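Local coordinates for Alpha/beta hydrolase fold protein (Sphaerobacter thermophilus, PDB 3R0V), which probably acts as a hydrolase with the alpha/beta hydrolase fold and binds D-malate in the crystal, at residues Glu18-Gly23 with Arg45-Phe50; Tyr69-Glu74 with His189-Asp194; Ile207-Met212 with Pro233-Val238. All blocks are in the same frame, centred on the assembly; numbering follows the deposited sequence.

Contact 1. Residues Glu18-Gly23 with Arg45-Phe50; sequences ERSGSG and RLAPHF
Ser22 N donates a hydrogen bond to Ala47 O across 3.3 Å, linking Glu18-Gly23 to Arg45-Phe50. The donor lies in the carbonyl plane, with 152° at the hydrogen. A water bridges the same corner: it donates a hydrogen bond to Ala47 O and also bonds Ser22 OG at 2.9 Å. Ala47 O thus receives both a backbone N-H and a water, and the Ser22 hydroxyl, although its CB points away from the other segment, is tied to it through solvent.

Carbon-oxygen contacts make up the second group. Gly21 CA lies 3.5 Å from Phe50 O in a CA-H...O contact, and Ala47 O is also close to this carbon. Gly21, at positive phi and with no side chain, thus lies close to both carbonyl oxygens, its CA 3.9 Å from Ala47 CA. Further on, Gly23 also comes close, its CA 4.1 Å from Phe50 CA.

Apolar contact is slight. The methyl CB of Ala47 rests against Gly21 CA at 3.6 Å, and the Ser20 side chain brushes past it. The turn itself is held by Leu46 O, which accepts from His49 N and Phe50 N on opposite faces of its plane.

This is a surface contact at one border of the main sheet. The short strand 20-21 pairs through Ser20 with Val52 of the antiparallel strand 51-52, and the turn described here leads from helix 40-46 into that strand, while Leu46 and His49 pack on helix 249-260.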
ATOM      1  N   GLU A  18      -2.555 -11.494  11.341  1.00 15.32           N
ATOM      2  CA  GLU A  18      -3.725 -12.029  12.015  1.00 16.52           C
ATOM      3  C   GLU A  18      -4.826 -12.328  11.007  1.00 18.51           C
ATOM      4  O   GLU A  18      -4.916 -11.677   9.969  1.00 16.32           O
ATOM      5  CB  GLU A  18      -4.217 -11.099  13.120  1.00 23.31           C
ATOM      6  CG  GLU A  18      -4.578  -9.705  12.685  1.00 28.56           C
ATOM      7  CD  GLU A  18      -4.960  -8.827  13.868  1.00 40.20           C
ATOM      8  OE1 GLU A  18      -6.133  -8.878  14.295  1.00 46.75           O
ATOM      9  OE2 GLU A  18      -4.083  -8.098  14.380  1.00 37.68           O
ATOM     10  N   ARG A  19      -5.631 -13.339  11.319  1.00 17.12           N
ATOM     11  CA  ARG A  19      -6.737 -13.771  10.479  1.00 16.64           C
ATOM     12  C   ARG A  19      -8.043 -13.461  11.175  1.00 17.83           C
ATOM     13  O   ARG A  19      -8.157 -13.606  12.394  1.00 21.06           O
ATOM     14  CB  ARG A  19      -6.739 -15.287  10.306  1.00 22.21           C
ATOM     15  CG  ARG A  19      -5.582 -15.927   9.589  1.00 26.98           C
ATOM     16  CD  ARG A  19      -6.016 -17.323   9.097  1.00 29.71           C
ATOM     17  NE  ARG A  19      -4.889 -18.089   8.576  1.00 28.52           N
ATOM     18  CZ  ARG A  19      -3.973 -18.659   9.347  1.00 28.66           C
ATOM     19  NH1 ARG A  19      -4.061 -18.541  10.667  1.00 25.80           N
ATOM     20  NH2 ARG A  19      -2.969 -19.336   8.805  1.00 30.86           N
ATOM     21  N   SER A  20      -9.056 -13.116  10.402  1.00 16.84           N
ATOM     22  CA  SER A  20     -10.388 -12.990  10.962  1.00 18.10           C
ATOM     23  C   SER A  20     -11.383 -13.341   9.887  1.00 17.10           C
ATOM     24  O   SER A  20     -11.029 -13.471   8.716  1.00 16.59           O
ATOM     25  CB  SER A  20     -10.641 -11.575  11.485  1.00 20.89           C
ATOM     26  OG  SER A  20     -10.493 -10.615  10.455  1.00 21.84           O
ATOM     27  N   GLY A  21     -12.634 -13.510  10.288  1.00 16.37           N
ATOM     28  CA  GLY A  21     -13.706 -13.733   9.343  1.00 15.06           C
ATOM     29  C   GLY A  21     -13.797 -15.138   8.796  1.00 15.86           C
ATOM     30  O   GLY A  21     -13.175 -16.072   9.294  1.00 18.62           O
ATOM     31  N   SER A  22     -14.605 -15.276   7.757  1.00 16.98           N
ATOM     32  CA  SER A  22     -14.815 -16.556   7.101  1.00 19.68           C
ATOM     33  C   SER A  22     -15.215 -16.279   5.664  1.00 16.93           C
ATOM     34  O   SER A  22     -15.727 -15.200   5.343  1.00 17.85           O
ATOM     35  CB  SER A  22     -15.898 -17.369   7.816  1.00 25.52           C
ATOM     36  OG  SER A  22     -17.143 -16.698   7.761  1.00 29.19           O
ATOM     37  N   GLY A  23     -14.963 -17.246   4.792  1.00 17.12           N
ATOM     38  CA  GLY A  23     -15.193 -17.051   3.376  1.00 17.12           C
ATOM     39  C   GLY A  23     -13.879 -17.101   2.626  1.00 12.73           C
ATOM     40  O   GLY A  23     -12.846 -17.429   3.220  1.00 13.79           O
ATOM     41  N   ARG A  45     -15.089  -4.909   8.700  1.00 15.09           N
ATOM     42  CA  ARG A  45     -16.230  -4.789   7.788  1.00 14.28           C
ATOM     43  C   ARG A  45     -16.286  -5.890   6.725  1.00 14.44           C
ATOM     44  O   ARG A  45     -17.369  -6.237   6.252  1.00 17.40           O
ATOM     45  CB  ARG A  45     -16.277  -3.412   7.106  1.00 14.32           C
ATOM     46  CG  ARG A  45     -16.486  -2.246   8.058  1.00 14.92           C
ATOM     47  CD  ARG A  45     -17.710  -2.442   8.929  1.00 17.12           C
ATOM     48  NE  ARG A  45     -18.291  -1.139   9.245  1.00 17.35           N
ATOM     49  CZ  ARG A  45     -18.840  -0.815  10.409  1.00 17.92           C
ATOM     50  NH1 ARG A  45     -18.896  -1.689  11.402  1.00 17.79           N
ATOM     51  NH2 ARG A  45     -19.328   0.404  10.566  1.00 19.50           N
ATOM     52  N   LEU A  46     -15.123  -6.434   6.358  1.00 14.22           N
ATOM     53  CA  LEU A  46     -15.046  -7.483   5.344  1.00 14.39           C
ATOM     54  C   LEU A  46     -15.246  -8.880   5.931  1.00 15.40           C
ATOM     55  O   LEU A  46     -15.627  -9.812   5.225  1.00 15.81           O
ATOM     56  CB  LEU A  46     -13.692  -7.425   4.630  1.00 15.57           C
ATOM     57  CG  LEU A  46     -13.421  -6.174   3.796  1.00 15.20           C
ATOM     58  CD1 LEU A  46     -11.998  -6.213   3.267  1.00 15.55           C
ATOM     59  CD2 LEU A  46     -14.414  -6.046   2.636  1.00 16.71           C
ATOM     60  N   ALA A  47     -15.003  -9.023   7.227  1.00 14.71           N
ATOM     61  CA  ALA A  47     -14.978 -10.336   7.863  1.00 14.88           C
ATOM     62  C   ALA A  47     -16.261 -11.179   7.729  1.00 16.46           C
ATOM     63  O   ALA A  47     -16.184 -12.404   7.701  1.00 17.29           O
ATOM     64  CB  ALA A  47     -14.559 -10.202   9.319  1.00 16.67           C
ATOM     65  N   PRO A  48     -17.439 -10.533   7.656  1.00 16.63           N
ATOM     66  CA  PRO A  48     -18.665 -11.306   7.423  1.00 20.84           C
ATOM     67  C   PRO A  48     -18.676 -12.005   6.063  1.00 18.52           C
ATOM     68  O   PRO A  48     -19.426 -12.966   5.884  1.00 23.67           O
ATOM     69  CB  PRO A  48     -19.765 -10.238   7.472  1.00 24.60           C
ATOM     70  CG  PRO A  48     -19.207  -9.187   8.368  1.00 21.02           C
ATOM     71  CD  PRO A  48     -17.738  -9.137   8.023  1.00 20.87           C
ATOM     72  N   HIS A  49     -17.850 -11.535   5.129  1.00 18.00           N
ATOM     73  CA  HIS A  49     -17.848 -12.036   3.757  1.00 18.40           C
ATOM     74  C   HIS A  49     -16.600 -12.827   3.382  1.00 16.23           C
ATOM     75  O   HIS A  49     -16.663 -13.733   2.538  1.00 17.27           O
ATOM     76  CB  HIS A  49     -18.006 -10.869   2.782  1.00 21.56           C
ATOM     77  CG  HIS A  49     -19.271 -10.092   2.973  1.00 25.50           C
ATOM     78  ND1 HIS A  49     -19.322  -8.904   3.669  1.00 30.56           N
ATOM     79  CD2 HIS A  49     -20.539 -10.348   2.572  1.00 28.29           C
ATOM     80  CE1 HIS A  49     -20.565  -8.457   3.683  1.00 30.05           C
ATOM     81  NE2 HIS A  49     -21.323  -9.316   3.025  1.00 34.08           N
ATOM     82  N   PHE A  50     -15.478 -12.501   4.016  1.00 13.86           N
ATOM     83  CA  PHE A  50     -14.188 -13.054   3.629  1.00 12.41           C
ATOM     84  C   PHE A  50     -13.365 -13.423   4.847  1.00 13.29           C
ATOM     85  O   PHE A  50     -13.547 -12.844   5.919  1.00 13.45           O
ATOM     86  CB  PHE A  50     -13.406 -12.026   2.810  1.00 13.69           C
ATOM     87  CG  PHE A  50     -14.147 -11.536   1.612  1.00 15.04           C
ATOM     88  CD1 PHE A  50     -14.347 -12.369   0.527  1.00 15.06           C
ATOM     89  CD2 PHE A  50     -14.669 -10.252   1.575  1.00 21.19           C
ATOM     90  CE1 PHE A  50     -15.050 -11.930  -0.584  1.00 16.52           C
ATOM     91  CE2 PHE A  50     -15.366  -9.807   0.471  1.00 23.98           C
ATOM     92  CZ  PHE A  50     -15.562 -10.651  -0.609  1.00 20.47           C
TER
HETATM   93  O   HOH W   1     -17.404 -14.375   9.431  1.00 29.27           O

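Contact 2. Residues Tyr69-Glu74 with His189-Asp194; sequences YAVERE and HAVMGD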
ATOM      1  N   TYR A  69      17.767  -4.695   2.480  1.00 13.72           N
ATOM      2  CA  TYR A  69      16.453  -4.544   1.897  1.00 13.37           C
ATOM      3  C   TYR A  69      16.511  -4.807   0.395  1.00 13.47           C
ATOM      4  O   TYR A  69      17.472  -4.435  -0.277  1.00 14.94           O
ATOM      5  CB  TYR A  69      15.884  -3.142   2.150  1.00 14.44           C
ATOM      6  CG  TYR A  69      14.513  -3.031   1.530  1.00 14.14           C
ATOM      7  CD1 TYR A  69      13.393  -3.519   2.189  1.00 13.10           C
ATOM      8  CD2 TYR A  69      14.354  -2.499   0.264  1.00 12.94           C
ATOM      9  CE1 TYR A  69      12.147  -3.465   1.601  1.00 12.90           C
ATOM     10  CE2 TYR A  69      13.126  -2.442  -0.339  1.00 13.19           C
ATOM     11  CZ  TYR A  69      12.026  -2.916   0.337  1.00 11.98           C
ATOM     12  OH  TYR A  69      10.811  -2.859  -0.285  1.00 13.59           O
ATOM     13  N   ALA A  70      15.473  -5.454  -0.126  1.00 12.21           N
ATOM     14  CA  ALA A  70      15.221  -5.510  -1.560  1.00 12.69           C
ATOM     15  C   ALA A  70      13.720  -5.617  -1.730  1.00 12.41           C
ATOM     16  O   ALA A  70      13.043  -6.228  -0.899  1.00 11.88           O
ATOM     17  CB  ALA A  70      15.915  -6.717  -2.199  1.00 12.76           C
ATOM     18  N   VAL A  71      13.196  -5.018  -2.798  1.00  9.91           N
ATOM     19  CA  VAL A  71      11.773  -5.125  -3.090  1.00 11.59           C
ATOM     20  C   VAL A  71      11.368  -6.601  -3.187  1.00 12.48           C
ATOM     21  O   VAL A  71      10.293  -6.982  -2.722  1.00 11.71           O
ATOM     22  CB  VAL A  71      11.378  -4.343  -4.369  1.00 11.90           C
ATOM     23  CG1 VAL A  71       9.891  -4.496  -4.670  1.00 12.76           C
ATOM     24  CG2 VAL A  71      11.743  -2.866  -4.227  1.00 15.02           C
ATOM     25  N   GLU A  72      12.236  -7.438  -3.758  1.00 11.20           N
ATOM     26  CA  GLU A  72      11.941  -8.865  -3.874  1.00 12.94           C
ATOM     27  C   GLU A  72      11.649  -9.506  -2.517  1.00 11.67           C
ATOM     28  O   GLU A  72      10.841 -10.436  -2.428  1.00 11.52           O
ATOM     29  CB  GLU A  72      13.084  -9.592  -4.584  1.00 11.52           C
ATOM     30  CG  GLU A  72      12.730 -11.005  -5.039  1.00 13.71           C
ATOM     31  CD  GLU A  72      11.868 -11.010  -6.292  1.00 22.71           C
ATOM     32  OE1 GLU A  72      11.873 -10.006  -7.044  1.00 19.62           O
ATOM     33  OE2 GLU A  72      11.186 -12.030  -6.529  1.00 29.44           O
ATOM     34  N   ARG A  73      12.293  -9.019  -1.459  1.00 10.48           N
ATOM     35  CA  ARG A  73      12.020  -9.570  -0.134  1.00  9.80           C
ATOM     36  C   ARG A  73      10.575  -9.290   0.280  1.00 10.45           C
ATOM     37  O   ARG A  73       9.952 -10.147   0.903  1.00 11.49           O
ATOM     38  CB  ARG A  73      12.981  -9.040   0.939  1.00 11.09           C
ATOM     39  CG  ARG A  73      14.457  -9.288   0.662  1.00 11.96           C
ATOM     40  CD  ARG A  73      14.821 -10.781   0.737  1.00 11.62           C
ATOM     41  NE  ARG A  73      14.642 -11.443  -0.550  1.00 13.56           N
ATOM     42  CZ  ARG A  73      15.474 -11.309  -1.578  1.00 12.47           C
ATOM     43  NH1 ARG A  73      15.236 -11.963  -2.709  1.00 15.91           N
ATOM     44  NH2 ARG A  73      16.543 -10.522  -1.482  1.00 14.25           N
ATOM     45  N   GLU A  74      10.048  -8.106  -0.038  1.00 10.94           N
ATOM     46  CA  GLU A  74       8.656  -7.817   0.322  1.00  9.58           C
ATOM     47  C   GLU A  74       7.643  -8.573  -0.544  1.00 10.89           C
ATOM     48  O   GLU A  74       6.548  -8.901  -0.075  1.00 11.49           O
ATOM     49  CB  GLU A  74       8.372  -6.314   0.318  1.00  9.54           C
ATOM     50  CG  GLU A  74       9.225  -5.571   1.341  1.00  9.89           C
ATOM     51  CD  GLU A  74       8.542  -4.321   1.869  1.00 11.89           C
ATOM     52  OE1 GLU A  74       8.773  -3.222   1.323  1.00 13.06           O
ATOM     53  OE2 GLU A  74       7.750  -4.435   2.822  1.00 13.45           O
ATOM     54  N   HIS A 189      10.004   3.932  -0.900  1.00 11.30           N
ATOM     55  CA  HIS A 189      10.607   4.611  -2.037  1.00 11.21           C
ATOM     56  C   HIS A 189      11.136   3.584  -3.051  1.00 12.13           C
ATOM     57  O   HIS A 189      10.924   3.720  -4.261  1.00 12.31           O
ATOM     58  CB  HIS A 189      11.720   5.548  -1.566  1.00 12.36           C
ATOM     59  CG  HIS A 189      12.328   6.359  -2.671  1.00 14.15           C
ATOM     60  ND1 HIS A 189      13.531   7.018  -2.534  1.00 23.86           N
ATOM     61  CD2 HIS A 189      11.909   6.599  -3.936  1.00 19.55           C
ATOM     62  CE1 HIS A 189      13.819   7.642  -3.665  1.00 20.92           C
ATOM     63  NE2 HIS A 189      12.852   7.402  -4.532  1.00 18.55           N
ATOM     64  N   ALA A 190      11.784   2.533  -2.558  1.00 11.04           N
ATOM     65  CA  ALA A 190      12.283   1.485  -3.445  1.00 11.92           C
ATOM     66  C   ALA A 190      11.164   0.750  -4.197  1.00 10.71           C
ATOM     67  O   ALA A 190      11.293   0.461  -5.389  1.00 12.30           O
ATOM     68  CB  ALA A 190      13.150   0.493  -2.657  1.00 12.17           C
ATOM     69  N   VAL A 191      10.073   0.444  -3.499  1.00 10.01           N
ATOM     70  CA  VAL A 191       8.923  -0.198  -4.127  1.00 11.61           C
ATOM     71  C   VAL A 191       8.417   0.653  -5.299  1.00 12.13           C
ATOM     72  O   VAL A 191       8.142   0.140  -6.388  1.00 11.43           O
ATOM     73  CB  VAL A 191       7.788  -0.397  -3.108  1.00 10.85           C
ATOM     74  CG1 VAL A 191       6.470  -0.751  -3.821  1.00 12.52           C
ATOM     75  CG2 VAL A 191       8.182  -1.453  -2.083  1.00 11.49           C
HETATM   76  N   MSE A 192       8.305   1.957  -5.066  1.00 10.96           N
HETATM   77  CA  MSE A 192       7.728   2.866  -6.046  1.00 12.66           C
HETATM   78  C   MSE A 192       8.690   3.297  -7.155  1.00 13.42           C
HETATM   79  O   MSE A 192       8.268   3.901  -8.133  1.00 12.95           O
HETATM   80  CB  MSE A 192       7.122   4.095  -5.333  1.00 11.69           C
HETATM   81  CG  MSE A 192       5.942   3.729  -4.426  1.00 11.84           C
HETATM   82 SE   MSE A 192       4.493   2.828  -5.372  0.64 11.86          SE
HETATM   83  CE  MSE A 192       4.288   4.153  -6.769  1.00 13.68           C
ATOM     84  N   GLY A 193       9.974   2.997  -7.000  1.00 13.77           N
ATOM     85  CA  GLY A 193      10.964   3.379  -7.997  1.00 14.64           C
ATOM     86  C   GLY A 193      11.030   4.890  -8.089  1.00 14.72           C
ATOM     87  O   GLY A 193      11.217   5.557  -7.072  1.00 16.96           O
ATOM     88  N   ASP A 194      10.868   5.439  -9.291  1.00 13.54           N
ATOM     89  CA  ASP A 194      10.808   6.895  -9.462  1.00 13.57           C
ATOM     90  C   ASP A 194       9.376   7.357  -9.753  1.00 12.77           C
ATOM     91  O   ASP A 194       9.145   8.446 -10.306  1.00 13.64           O
ATOM     92  CB  ASP A 194      11.736   7.351 -10.588  1.00 15.23           C
ATOM     93  CG  ASP A 194      11.369   6.740 -11.931  1.00 14.79           C
ATOM     94  OD1 ASP A 194      10.345   6.014 -12.012  1.00 15.00           O
ATOM     95  OD2 ASP A 194      12.098   6.999 -12.910  1.00 15.85           O
TER
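Tyr69 reaches across to Ala190 and Val191 from the loop that precedes helix 71-84. Its CB points toward the other segment, and with CG anti to the backbone N (chi1 -180°) the ring extends to the end of helix 185-192. Along the ring, CE2 meets the methyl CB of Ala190 at 3.7 Å in an oblique approach. At the tip, OH lies 3.5 Å from Val191 CG2, the two side chains crossing at about a right angle.

The same OH donates a hydrogen bond of 2.6 Å to Glu74 OE1, which accepts with its anti lone pair, directed away from OE2. Since the carboxylate carbon of Glu74 sits in the plane of the ring at its edge, this bond probably helps fix the ring's rotation. Glu74 OE1 also forms a salt bridge with Arg57, which should favour the charged carboxylate despite burial. Glu74 OE1 stands 3.9 Å from Val191 CG2, so that methyl lies against both partners of the bond.

Val71 fills the other part of the interface. Its CG2 is 3.6 Å from Ala190 O and 4.0 Å from Ala190 CB, while CG1 faces Val191 CG2 at 4.3 Å. No hydrogen bond crosses between the segments.

Leu100 of helix 96-106 touches both Glu74 and Val191, and the Val191 side chain is about 5 Å from that of Ser96, a malate-binding residue. Here a core helix meets a helix of the region between strands 111-117 and 209-213, consistent with the cap of an alpha/beta hydrolase, beside the probable nucleophile elbow.

Contact 3. Residues Ile207-Met212 with Pro233-Val238; sequences IPTLVM and PNARYV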
ATOM      1  N   ILE A 207      -5.398 -10.883 -14.423  1.00 16.13           N
ATOM      2  CA  ILE A 207      -6.497 -11.141 -13.499  1.00 17.63           C
ATOM      3  C   ILE A 207      -7.447  -9.947 -13.372  1.00 12.57           C
ATOM      4  O   ILE A 207      -7.069  -8.808 -13.672  1.00 17.40           O
ATOM      5  CB  ILE A 207      -5.996 -11.509 -12.100  1.00 20.24           C
ATOM      6  CG1 ILE A 207      -5.025 -10.450 -11.598  1.00 18.25           C
ATOM      7  CG2 ILE A 207      -5.329 -12.885 -12.116  1.00 20.48           C
ATOM      8  CD1 ILE A 207      -4.817 -10.466 -10.087  1.00 21.45           C
ATOM      9  N   PRO A 208      -8.686 -10.210 -12.923  1.00 13.76           N
ATOM     10  CA  PRO A 208      -9.636  -9.118 -12.687  1.00 13.56           C
ATOM     11  C   PRO A 208      -9.028  -8.111 -11.714  1.00 13.21           C
ATOM     12  O   PRO A 208      -8.544  -8.488 -10.648  1.00 13.21           O
ATOM     13  CB  PRO A 208     -10.838  -9.821 -12.044  1.00 15.68           C
ATOM     14  CG  PRO A 208     -10.728 -11.279 -12.485  1.00 17.92           C
ATOM     15  CD  PRO A 208      -9.240 -11.531 -12.565  1.00 15.63           C
ATOM     16  N   THR A 209      -9.075  -6.837 -12.088  1.00 12.71           N
ATOM     17  CA  THR A 209      -8.445  -5.788 -11.299  1.00 12.24           C
ATOM     18  C   THR A 209      -9.389  -4.606 -11.125  1.00 12.62           C
ATOM     19  O   THR A 209     -10.168  -4.265 -12.019  1.00 15.20           O
ATOM     20  CB  THR A 209      -7.119  -5.327 -11.948  1.00 13.85           C
ATOM     21  OG1 THR A 209      -6.213  -6.433 -11.987  1.00 16.08           O
ATOM     22  CG2 THR A 209      -6.458  -4.208 -11.145  1.00 15.13           C
ATOM     23  N   LEU A 210      -9.317  -3.996  -9.949  1.00 11.32           N
ATOM     24  CA  LEU A 210     -10.111  -2.820  -9.611  1.00 12.26           C
ATOM     25  C   LEU A 210      -9.177  -1.723  -9.122  1.00 10.98           C
ATOM     26  O   LEU A 210      -8.390  -1.947  -8.211  1.00 12.50           O
ATOM     27  CB  LEU A 210     -11.106  -3.186  -8.520  1.00 13.37           C
ATOM     28  CG  LEU A 210     -11.824  -2.039  -7.824  1.00 20.43           C
ATOM     29  CD1 LEU A 210     -12.647  -1.302  -8.841  1.00 21.68           C
ATOM     30  CD2 LEU A 210     -12.699  -2.564  -6.706  1.00 20.68           C
ATOM     31  N   VAL A 211      -9.247  -0.555  -9.754  1.00 11.28           N
ATOM     32  CA  VAL A 211      -8.408   0.571  -9.378  1.00 11.95           C
ATOM     33  C   VAL A 211      -9.319   1.646  -8.813  1.00 12.95           C
ATOM     34  O   VAL A 211     -10.274   2.056  -9.473  1.00 13.45           O
ATOM     35  CB  VAL A 211      -7.673   1.144 -10.593  1.00 12.28           C
ATOM     36  CG1 VAL A 211      -6.744   2.271 -10.140  1.00 16.90           C
ATOM     37  CG2 VAL A 211      -6.881   0.066 -11.312  1.00 14.67           C
HETATM   38  N   MSE A 212      -9.052   2.081  -7.591  1.00 11.95           N
HETATM   39  CA  MSE A 212      -9.931   3.033  -6.917  1.00 13.69           C
HETATM   40  C   MSE A 212      -9.201   4.297  -6.553  1.00 13.26           C
HETATM   41  O   MSE A 212      -8.022   4.270  -6.211  1.00 13.66           O
HETATM   42  CB  MSE A 212     -10.489   2.441  -5.624  1.00 14.76           C
HETATM   43  CG  MSE A 212     -11.649   1.474  -5.802  1.00 18.98           C
HETATM   44 SE   MSE A 212     -11.933   0.437  -4.173  0.54 19.88          SE
HETATM   45  CE  MSE A 212     -10.339  -0.522  -4.360  1.00 10.33           C
ATOM     46  N   PRO A 233      -5.329  -4.991 -18.658  1.00 15.77           N
ATOM     47  CA  PRO A 233      -6.415  -5.274 -19.603  1.00 17.76           C
ATOM     48  C   PRO A 233      -7.776  -5.545 -18.978  1.00 18.00           C
ATOM     49  O   PRO A 233      -8.794  -5.127 -19.530  1.00 20.95           O
ATOM     50  CB  PRO A 233      -5.904  -6.494 -20.386  1.00 22.93           C
ATOM     51  CG  PRO A 233      -4.801  -7.057 -19.578  1.00 20.23           C
ATOM     52  CD  PRO A 233      -4.184  -5.894 -18.841  1.00 15.99           C
ATOM     53  N   ASN A 234      -7.818  -6.218 -17.840  1.00 15.97           N
ATOM     54  CA  ASN A 234      -9.116  -6.503 -17.257  1.00 19.59           C
ATOM     55  C   ASN A 234      -9.353  -5.680 -16.003  1.00 20.96           C
ATOM     56  O   ASN A 234      -9.556  -6.230 -14.916  1.00 24.54           O
ATOM     57  CB  ASN A 234      -9.260  -8.002 -17.002  1.00 20.62           C
ATOM     58  CG  ASN A 234      -8.975  -8.828 -18.255  1.00 32.44           C
ATOM     59  OD1 ASN A 234      -9.586  -8.611 -19.306  1.00 32.74           O
ATOM     60  ND2 ASN A 234      -8.021  -9.751 -18.158  1.00 26.93           N
ATOM     61  N   ALA A 235      -9.335  -4.357 -16.167  1.00 17.10           N
ATOM     62  CA  ALA A 235      -9.417  -3.464 -15.017  1.00 13.87           C
ATOM     63  C   ALA A 235     -10.539  -2.457 -15.123  1.00 17.66           C
ATOM     64  O   ALA A 235     -10.827  -1.931 -16.198  1.00 20.86           O
ATOM     65  CB  ALA A 235      -8.109  -2.733 -14.822  1.00 14.15           C
ATOM     66  N   ARG A 236     -11.163  -2.182 -13.986  1.00 14.28           N
ATOM     67  CA  ARG A 236     -12.129  -1.094 -13.913  1.00 15.64           C
ATOM     68  C   ARG A 236     -11.637  -0.014 -12.972  1.00 15.06           C
ATOM     69  O   ARG A 236     -10.780  -0.256 -12.113  1.00 15.99           O
ATOM     70  CB  ARG A 236     -13.477  -1.601 -13.435  1.00 19.35           C
ATOM     71  CG  ARG A 236     -14.195  -2.482 -14.442  1.00 24.59           C
ATOM     72  CD  ARG A 236     -15.567  -2.840 -13.914  1.00 27.92           C
ATOM     73  NE  ARG A 236     -16.268  -3.791 -14.769  1.00 31.16           N
ATOM     74  CZ  ARG A 236     -17.484  -4.256 -14.506  1.00 34.44           C
ATOM     75  NH1 ARG A 236     -18.123  -3.850 -13.416  1.00 27.69           N
ATOM     76  NH2 ARG A 236     -18.062  -5.124 -15.327  1.00 38.72           N
ATOM     77  N   TYR A 237     -12.205   1.173 -13.128  1.00 16.03           N
ATOM     78  CA  TYR A 237     -11.792   2.356 -12.388  1.00 14.94           C
ATOM     79  C   TYR A 237     -12.994   2.916 -11.635  1.00 13.80           C
ATOM     80  O   TYR A 237     -13.985   3.314 -12.249  1.00 15.63           O
ATOM     81  CB  TYR A 237     -11.234   3.385 -13.387  1.00 15.00           C
ATOM     82  CG  TYR A 237     -10.969   4.774 -12.858  1.00 16.84           C
ATOM     83  CD1 TYR A 237     -10.609   5.002 -11.529  1.00 18.73           C
ATOM     84  CD2 TYR A 237     -11.080   5.873 -13.703  1.00 16.99           C
ATOM     85  CE1 TYR A 237     -10.370   6.295 -11.068  1.00 17.85           C
ATOM     86  CE2 TYR A 237     -10.848   7.150 -13.256  1.00 19.38           C
ATOM     87  CZ  TYR A 237     -10.491   7.363 -11.940  1.00 15.36           C
ATOM     88  OH  TYR A 237     -10.260   8.655 -11.507  1.00 19.16           O
ATOM     89  N   VAL A 238     -12.914   2.941 -10.307  1.00 11.96           N
ATOM     90  CA  VAL A 238     -14.003   3.435  -9.477  1.00 13.12           C
ATOM     91  C   VAL A 238     -13.531   4.614  -8.639  1.00 13.15           C
ATOM     92  O   VAL A 238     -12.454   4.569  -8.030  1.00 14.66           O
ATOM     93  CB  VAL A 238     -14.536   2.333  -8.524  1.00 13.97           C
ATOM     94  CG1 VAL A 238     -15.594   2.887  -7.565  1.00 15.58           C
ATOM     95  CG2 VAL A 238     -15.091   1.167  -9.311  1.00 18.98           C
TER
HETATM   96  O   HOH W   2      -6.188  -7.866 -16.228  1.00 22.28           O
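Between Thr209-Met212 and Ala235-Val238 the tightly packed part is a parallel beta ladder, in which Thr209 pairs with Ala235 and Met212 with Val238. Arg236 is gripped through both its backbone groups: its N donates to Thr209 O at 3.0 Å, and its O accepts from Val211 N at 2.8 Å, almost straight with 168° at the hydrogen. Val238 N then bonds Val211 O at 2.9 Å. CA-H...O contacts from Ala235, Tyr237 and Met212 fill in between these bonds.

Side chains close the same part on both faces. Where Leu210 and Val238 lie, Leu210 CD1 presses on Val238 CG2 at 3.5 Å; a chi1 of 168° swings the leucine's CG opposite its own N and helps bring this branch toward the neighbouring strand. Met212 runs alongside Val238, CG to CB 4.1 Å, before its bent end turns off. On the other face, the Tyr237 ring presents its edge to Val211 O, with CD1 3.6 Å from that oxygen in the ring plane, and its hydroxyl is hydrogen-bonded to Asp213 OD2.

Just before the ladder, at Ile207 and Asn234, the contact is looser and wetter. The bond from Thr209 N to Asn234 O marks the boundary; beyond it a water bridges the backbones, donating to Ile207 O and accepting from Asn234 N at 2.8 Å. Ile207 O also accepts a hydrogen bond from Thr209 OG1, which sits above the carbonyl plane, while exposed Asn234 sends its amide to Ser206 O. The guanidinium end of Arg236 leads away from the strand pair.

Strand 235-239 ends the sheet, and strand 209-213 lies between it and strand 111-117. Helix 219-231 connects the pair as a beta-alpha-beta unit and packs on Val211 and Tyr237; helix 249-260 lies against Leu210 and Met212.

How the contacts relate
The three contacts follow one another along the chain without overlap: contact 1 closes before contact 2 opens, and contact 2 before contact 3. Contacts 1 and 3 involve opposite borders of the seven-stranded mixed sheet, strand 20-21 at one and strand 235-239 at the other, with centres 22 Å apart; helix 249-260 reaches both. Contact 2 belongs to the helices instead. Its centre is 29 Å from that of contact 1, on opposite sides of the chain's centre, and 23 Å from that of contact 3. None touches another. Contacts 1 and 3 thus finish the sheet at its margins, whereas contact 2 joins helices near the malate pocket.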